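Local coordinates for putative iron-regulated protein A (Parabacteroides distasonis ATCC 8503, PDB 4ECG) that is of unconfirmed function but binds calcium ions, belongs to the imelysin-like peptidase M75 family and may be a metalloendopeptidase, at residues D63-S68 with N72-A77. Residues are numbered along the deposited sequence; the frame is centred on the assembly and turned at random.
Sequences DKFIAS and NDLADA
A helical hairpin of the imelysin-like fold closes here: the last turn of helix 29-68 faces the first turns of helix 71-89, and D73 and L74 meet K64, F65 and S68 across a very short turn. The two short segments run nearly antiparallel, at 156°, with their axes 8.4 Å apart. Of the CA atoms, those of F65 and D73 come nearest, 4.8 Å apart; D73 CB lies 3.7 Å from F65 CA, so the aspartate enters directly against the opposite helix. Its carboxylate bends back beside its own backbone N (chi1 -67°) and reaches S68, whose OG lies 2.8 Å from D73 OD2. S68 OG is also 3.1 Å from K64 O, one turn back in its own helix, and its single proton could go to either oxygen; S70 N also bonds to OG, which places the serine at the centre of a small polar cluster at the turn. The K64 side chain crosses that of D73 at about a right angle. Extended along its aliphatic part, it brings K64 CE to 3.5 Å from D73 OD1, whereas K64 NZ stays 4.4 Å from the same oxygen, too far for a salt bridge but near enough that the opposite charges probably attract. The inner side of the hairpin is apolar. F65 and L74 run alongside each other toward the same flank, both with CG turned away from the backbone N, and L74 CD1 sits over the phenyl face in a CH-pi contact, 4.1 Å from the F65 ring centroid. D73 N bonds to S70 OG, tying the start of the second helix to the turn. Beyond the hairpin, L164, between the calcium ligands D163 and E165, packs on both F65 and L74, and helix 171-196 adds L174 against F65.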
# COMPACT_ATOMS: atom_id res chain seq x y z
N ASP A 63 1.92 -0.47 23.45
CA ASP A 63 1.67 -1.02 24.80
C ASP A 63 2.45 -0.31 25.88
O ASP A 63 1.95 -0.09 26.98
CB ASP A 63 2.08 -2.48 24.88
CG ASP A 63 1.02 -3.45 24.31
OD1 ASP A 63 -0.11 -2.98 24.00
OD2 ASP A 63 1.34 -4.67 24.19
N LYS A 64 3.71 -0.02 25.60
CA LYS A 64 4.59 0.62 26.57
C LYS A 64 4.07 2.05 26.84
O LYS A 64 3.99 2.49 27.99
CB LYS A 64 6.01 0.59 26.01
CG LYS A 64 7.01 1.49 26.68
CD LYS A 64 8.38 1.36 25.96
CE LYS A 64 9.52 1.94 26.80
NZ LYS A 64 10.85 1.64 26.27
N PHE A 65 3.68 2.76 25.78
CA PHE A 65 2.97 4.03 25.98
C PHE A 65 1.66 3.91 26.77
O PHE A 65 1.42 4.68 27.71
CB PHE A 65 2.63 4.71 24.67
CG PHE A 65 1.69 5.87 24.83
CD1 PHE A 65 2.07 6.98 25.53
CD2 PHE A 65 0.42 5.84 24.30
CE1 PHE A 65 1.19 8.05 25.75
CE2 PHE A 65 -0.44 6.91 24.46
CZ PHE A 65 -0.06 8.02 25.18
N ILE A 66 0.78 2.99 26.40
CA ILE A 66 -0.49 2.88 27.14
C ILE A 66 -0.22 2.72 28.63
O ILE A 66 -0.79 3.46 29.44
CB ILE A 66 -1.41 1.79 26.59
CG1 ILE A 66 -1.95 2.29 25.23
CG2 ILE A 66 -2.55 1.52 27.57
CD1 ILE A 66 -2.67 1.24 24.39
N ALA A 67 0.72 1.84 28.98
CA ALA A 67 1.13 1.58 30.37
C ALA A 67 1.69 2.80 31.13
O ALA A 67 1.53 2.87 32.37
CB ALA A 67 2.09 0.37 30.48
N SER A 68 2.28 3.78 30.44
CA SER A 68 3.08 4.85 31.17
C SER A 68 2.55 6.26 31.12
O SER A 68 2.75 7.04 32.04
CB SER A 68 4.47 4.97 30.56
OG SER A 68 4.36 5.35 29.18
N ASN A 72 7.86 10.49 25.71
CA ASN A 72 8.87 9.79 24.92
C ASN A 72 8.35 8.47 24.34
O ASN A 72 8.65 8.16 23.15
CB ASN A 72 10.19 9.58 25.70
CG ASN A 72 10.85 10.89 26.12
OD1 ASN A 72 10.61 11.93 25.53
ND2 ASN A 72 11.64 10.84 27.16
N ASP A 73 7.54 7.73 25.13
CA ASP A 73 6.95 6.46 24.70
C ASP A 73 5.95 6.68 23.56
O ASP A 73 5.86 5.88 22.65
CB ASP A 73 6.28 5.72 25.87
CG ASP A 73 7.28 5.24 26.91
OD1 ASP A 73 8.52 5.34 26.70
OD2 ASP A 73 6.84 4.76 27.97
N LEU A 74 5.22 7.79 23.63
CA LEU A 74 4.33 8.21 22.57
C LEU A 74 5.10 8.50 21.29
O LEU A 74 4.76 7.93 20.23
CB LEU A 74 3.55 9.46 22.98
CG LEU A 74 2.48 9.95 21.94
CD1 LEU A 74 1.44 8.91 21.50
CD2 LEU A 74 1.72 11.13 22.46
N ALA A 75 6.11 9.38 21.37
CA ALA A 75 6.98 9.68 20.21
C ALA A 75 7.49 8.40 19.59
O ALA A 75 7.49 8.29 18.33
CB ALA A 75 8.15 10.62 20.59
N ASP A 76 7.91 7.43 20.43
CA ASP A 76 8.40 6.10 19.93
C ASP A 76 7.29 5.28 19.24
O ASP A 76 7.54 4.61 18.23
CB ASP A 76 9.03 5.23 21.04
CG ASP A 76 10.42 5.73 21.52
OD1 ASP A 76 11.00 6.68 20.93
OD2 ASP A 76 10.94 5.13 22.51
N ALA A 77 6.08 5.35 19.78
CA ALA A 77 4.94 4.67 19.17
C ALA A 77 4.63 5.28 17.81
O ALA A 77 4.41 4.57 16.82
CB ALA A 77 3.73 4.73 20.07